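Long-range contact in variant surface glycoprotein MITat 1.13 (Trypanosoma brucei, PDB 6Z8H), which probably forms part of the dense surface coat through which the trypanosome evades the host immune response by switching between antigenically distinct variants: residues Lys342-Pro354 and Asp360-Ala374. Residues are numbered along the deposited sequence; the frame is centred on the assembly and turned at random.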
# COMPACT_ATOMS: atom_id res chain seq x y z
N LYS A 342 10.42 -31.79 -14.64
CA LYS A 342 11.10 -31.68 -15.94
C LYS A 342 10.25 -32.45 -16.96
O LYS A 342 10.06 -31.92 -18.01
CB LYS A 342 12.55 -32.17 -15.82
CG LYS A 342 13.50 -31.12 -15.28
CD LYS A 342 13.49 -29.85 -16.11
CE LYS A 342 14.62 -28.89 -15.82
NZ LYS A 342 14.36 -27.53 -16.33
N ASP A 343 9.79 -33.66 -16.65
CA ASP A 343 8.98 -34.43 -17.59
C ASP A 343 7.65 -33.73 -17.86
O ASP A 343 7.14 -33.76 -18.99
CB ASP A 343 8.76 -35.84 -17.04
CG ASP A 343 10.03 -36.66 -17.02
OD1 ASP A 343 11.04 -36.22 -17.62
OD2 ASP A 343 10.02 -37.74 -16.40
N ILE A 344 7.06 -33.11 -16.83
CA ILE A 344 5.82 -32.36 -17.03
C ILE A 344 6.04 -31.25 -18.05
O ILE A 344 5.24 -31.07 -18.99
CB ILE A 344 5.31 -31.79 -15.69
CG1 ILE A 344 4.75 -32.92 -14.82
CG2 ILE A 344 4.23 -30.73 -15.92
CD1 ILE A 344 4.47 -32.49 -13.38
N GLY A 345 7.13 -30.50 -17.90
CA GLY A 345 7.42 -29.40 -18.80
C GLY A 345 7.77 -29.81 -20.22
O GLY A 345 7.62 -29.00 -21.14
N SER A 346 8.24 -31.04 -20.41
CA SER A 346 8.59 -31.54 -21.74
C SER A 346 7.40 -32.18 -22.45
O SER A 346 7.53 -32.65 -23.58
CB SER A 346 9.71 -32.58 -21.62
OG SER A 346 9.23 -33.77 -21.03
N THR A 347 6.24 -32.24 -21.80
CA THR A 347 5.07 -32.80 -22.44
C THR A 347 4.71 -31.99 -23.68
O THR A 347 4.60 -30.76 -23.62
CB THR A 347 3.90 -32.78 -21.46
OG1 THR A 347 4.23 -33.52 -20.28
CG2 THR A 347 2.67 -33.42 -22.08
N ARG A 348 4.54 -32.67 -24.81
CA ARG A 348 4.21 -32.01 -26.07
C ARG A 348 2.70 -31.77 -26.15
O ARG A 348 1.90 -32.62 -25.75
CB ARG A 348 4.70 -32.85 -27.25
CG ARG A 348 6.21 -33.06 -27.25
CD ARG A 348 6.72 -33.67 -28.55
NE ARG A 348 6.58 -32.75 -29.67
CZ ARG A 348 7.42 -31.75 -29.95
NH1 ARG A 348 8.50 -31.55 -29.19
NH2 ARG A 348 7.20 -30.96 -30.99
N ILE A 349 2.34 -30.59 -26.64
CA ILE A 349 0.95 -30.13 -26.68
C ILE A 349 0.72 -29.43 -28.01
O ILE A 349 1.67 -29.01 -28.67
CB ILE A 349 0.62 -29.16 -25.53
CG1 ILE A 349 1.59 -27.97 -25.52
CG2 ILE A 349 0.69 -29.90 -24.19
CD1 ILE A 349 1.17 -26.85 -24.56
N PRO A 350 -0.54 -29.30 -28.42
CA PRO A 350 -0.84 -28.60 -29.68
C PRO A 350 -0.50 -27.12 -29.61
O PRO A 350 -0.66 -26.48 -28.57
CB PRO A 350 -2.35 -28.81 -29.87
CG PRO A 350 -2.74 -29.85 -28.93
CD PRO A 350 -1.74 -29.88 -27.80
N LYS A 351 -0.11 -26.57 -30.77
CA LYS A 351 0.21 -25.16 -30.95
C LYS A 351 -0.47 -24.64 -32.22
O LYS A 351 -0.37 -25.27 -33.27
CB LYS A 351 1.73 -24.98 -31.10
CG LYS A 351 2.18 -23.55 -31.30
CD LYS A 351 3.69 -23.43 -31.48
CE LYS A 351 4.15 -23.73 -32.89
NZ LYS A 351 5.56 -23.28 -33.11
N ALA A 352 -1.12 -23.48 -32.12
CA ALA A 352 -1.72 -22.85 -33.29
C ALA A 352 -0.64 -22.40 -34.27
O ALA A 352 0.47 -22.03 -33.89
CB ALA A 352 -2.56 -21.65 -32.85
N ASP A 353 -0.98 -22.44 -35.55
CA ASP A 353 -0.10 -22.01 -36.63
C ASP A 353 -0.90 -21.93 -37.93
O ASP A 353 -1.70 -22.83 -38.21
CB ASP A 353 1.06 -22.99 -36.79
CG ASP A 353 2.19 -22.43 -37.64
OD1 ASP A 353 3.13 -21.83 -37.07
OD2 ASP A 353 2.13 -22.60 -38.87
N PRO A 354 -0.72 -20.90 -38.75
CA PRO A 354 -1.60 -20.72 -39.92
C PRO A 354 -1.44 -21.83 -40.95
O PRO A 354 -2.43 -22.25 -41.55
CB PRO A 354 -1.17 -19.35 -40.48
CG PRO A 354 -0.53 -18.64 -39.33
CD PRO A 354 0.11 -19.71 -38.48
N ASP A 360 4.55 -28.47 -29.65
CA ASP A 360 5.77 -28.15 -28.92
C ASP A 360 5.54 -28.47 -27.45
O ASP A 360 4.47 -28.93 -27.05
CB ASP A 360 6.17 -26.69 -29.15
CG ASP A 360 7.68 -26.48 -29.13
OD1 ASP A 360 8.40 -27.30 -28.50
OD2 ASP A 360 8.16 -25.51 -29.74
N THR A 361 6.55 -28.22 -26.63
CA THR A 361 6.46 -28.61 -25.23
C THR A 361 5.78 -27.52 -24.42
O THR A 361 5.76 -26.35 -24.81
CB THR A 361 7.84 -28.89 -24.65
OG1 THR A 361 8.53 -27.64 -24.45
CG2 THR A 361 8.65 -29.78 -25.57
N ILE A 362 5.23 -27.93 -23.27
CA ILE A 362 4.66 -26.99 -22.31
C ILE A 362 5.67 -25.91 -21.96
O ILE A 362 5.34 -24.72 -21.89
CB ILE A 362 4.18 -27.75 -21.06
CG1 ILE A 362 2.87 -28.49 -21.37
CG2 ILE A 362 4.03 -26.81 -19.88
CD1 ILE A 362 2.36 -29.33 -20.23
N ASP A 363 6.93 -26.30 -21.73
CA ASP A 363 7.92 -25.33 -21.30
C ASP A 363 8.30 -24.35 -22.41
O ASP A 363 8.67 -23.22 -22.11
CB ASP A 363 9.16 -26.05 -20.77
CG ASP A 363 9.02 -26.45 -19.31
OD1 ASP A 363 7.98 -26.10 -18.68
OD2 ASP A 363 9.93 -27.11 -18.78
N LYS A 364 8.18 -24.75 -23.68
CA LYS A 364 8.42 -23.80 -24.76
C LYS A 364 7.21 -22.89 -24.98
O LYS A 364 7.36 -21.68 -25.19
CB LYS A 364 8.80 -24.55 -26.04
CG LYS A 364 10.17 -25.23 -25.97
CD LYS A 364 11.19 -24.55 -26.87
CE LYS A 364 12.62 -24.78 -26.38
NZ LYS A 364 13.40 -23.51 -26.38
N LEU A 365 6.01 -23.45 -24.90
CA LEU A 365 4.76 -22.69 -24.99
C LEU A 365 4.35 -22.24 -23.59
O LEU A 365 3.27 -22.55 -23.08
CB LEU A 365 3.69 -23.56 -25.64
CG LEU A 365 4.08 -24.16 -26.98
CD1 LEU A 365 3.02 -25.12 -27.49
CD2 LEU A 365 4.39 -23.09 -27.99
N SER A 366 5.24 -21.47 -22.98
CA SER A 366 5.23 -21.22 -21.55
C SER A 366 4.31 -20.09 -21.12
O SER A 366 4.72 -19.19 -20.39
CB SER A 366 6.66 -20.91 -21.12
OG SER A 366 6.83 -21.03 -19.72
N SER A 367 3.04 -20.14 -21.52
CA SER A 367 2.11 -19.10 -21.12
C SER A 367 0.70 -19.67 -21.02
O SER A 367 0.31 -20.57 -21.78
CB SER A 367 2.10 -17.93 -22.12
OG SER A 367 1.49 -18.31 -23.35
N LEU A 368 -0.08 -19.10 -20.10
CA LEU A 368 -1.46 -19.53 -19.92
C LEU A 368 -2.29 -19.49 -21.20
O LEU A 368 -3.08 -20.42 -21.42
CB LEU A 368 -2.11 -18.74 -18.79
CG LEU A 368 -3.60 -18.96 -18.55
CD1 LEU A 368 -3.89 -20.40 -18.23
CD2 LEU A 368 -4.13 -18.00 -17.48
N PRO A 369 -2.22 -18.44 -22.02
CA PRO A 369 -3.03 -18.47 -23.26
C PRO A 369 -2.72 -19.67 -24.14
O PRO A 369 -3.63 -20.26 -24.73
CB PRO A 369 -2.74 -17.10 -23.93
CG PRO A 369 -2.22 -16.22 -22.80
CD PRO A 369 -1.47 -17.18 -21.88
N GLN A 370 -1.46 -20.06 -24.23
CA GLN A 370 -1.10 -21.22 -25.04
C GLN A 370 -1.54 -22.53 -24.38
O GLN A 370 -1.98 -23.46 -25.07
CB GLN A 370 0.40 -21.22 -25.34
CG GLN A 370 0.79 -20.13 -26.32
CD GLN A 370 2.28 -19.92 -26.43
OE1 GLN A 370 2.95 -19.61 -25.43
NE2 GLN A 370 2.81 -20.06 -27.63
N TRP A 371 -1.45 -22.63 -23.05
CA TRP A 371 -1.90 -23.84 -22.37
C TRP A 371 -3.42 -24.01 -22.49
O TRP A 371 -3.91 -25.12 -22.74
CB TRP A 371 -1.49 -23.78 -20.91
CG TRP A 371 -0.00 -23.71 -20.74
CD1 TRP A 371 0.94 -24.19 -21.60
CD2 TRP A 371 0.72 -23.12 -19.65
NE1 TRP A 371 2.21 -23.96 -21.11
CE2 TRP A 371 2.10 -23.30 -19.91
CE3 TRP A 371 0.34 -22.45 -18.49
CZ2 TRP A 371 3.09 -22.83 -19.05
CZ3 TRP A 371 1.32 -21.98 -17.64
CH2 TRP A 371 2.69 -22.18 -17.92
N GLY A 372 -4.17 -22.93 -22.30
CA GLY A 372 -5.61 -22.99 -22.51
C GLY A 372 -5.98 -23.39 -23.92
O GLY A 372 -6.90 -24.20 -24.12
N ASP A 373 -5.33 -22.78 -24.92
CA ASP A 373 -5.56 -23.16 -26.31
C ASP A 373 -5.27 -24.64 -26.51
O ASP A 373 -6.02 -25.36 -27.18
CB ASP A 373 -4.65 -22.32 -27.22
CG ASP A 373 -5.05 -22.36 -28.67
OD1 ASP A 373 -6.15 -22.85 -28.98
OD2 ASP A 373 -4.29 -21.86 -29.51
N ALA A 374 -4.17 -25.12 -25.92
CA ALA A 374 -3.84 -26.53 -26.05
C ALA A 374 -4.93 -27.41 -25.46
O ALA A 374 -5.28 -28.45 -26.03
CB ALA A 374 -2.50 -26.81 -25.37
O HOH W 1 -0.72 -23.93 -27.38
O HOH W 2 -1.48 -22.14 -29.44
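I349 and D360 pair as a hydrogen-bonded position of an antiparallel beta hairpin, each backbone N bonded to the other's carbonyl O; two further bonds, I362 N to T347 O and D363 N to G345 O (2.8 Å), carry the pairing past the strands to the end of helix 336-345. Strand 348-351 then crosses the 368-374 part of helix 368-383 at 92°, the axes 7.7 Å apart. I349 fills the angle between them. Its chi1 of 56° sets CG1 between the backbone N and carbonyl carbon, close to D360 O, and the extended chi2 carries I349 CD1 on to A374 CB (3.8 Å). The same I349 CD1 meets the edge of the W371 ring at W371 CD1, near the ring plane. The CG2 branch of I349 meets I362 CG1, the two side chains crossing at about a right angle, while I349 CG1 lies against L365 CD1 (3.7 Å). A374 suits its place because a lone methyl lets the strand come close, P350 CD resting on it. K351 contributes its aliphatic chain, CD touching L365 CD2 at 3.6 Å. D363 lays its carboxylate close against G345 CA, which the absence of a side chain there makes possible. R348 places its guanidinium over D360 CA, offset toward the rim, and NH2 bonds to T359. Two waters bridge the polar edge: one joins P350 O to Q370 O, the other A352 N (3.0 Å) to D373 OD2, whose carboxylate also forms a salt bridge with R377. Beyond W371 and I362 lies the long helix 34-75, and D373 packs on M299 of the second subunit. Backbone bonds thus fix the hairpin's register, whereas its seating on helix 368-383 rests on I349 and P350 packed against A374 and W371, with water bridging the polar margin.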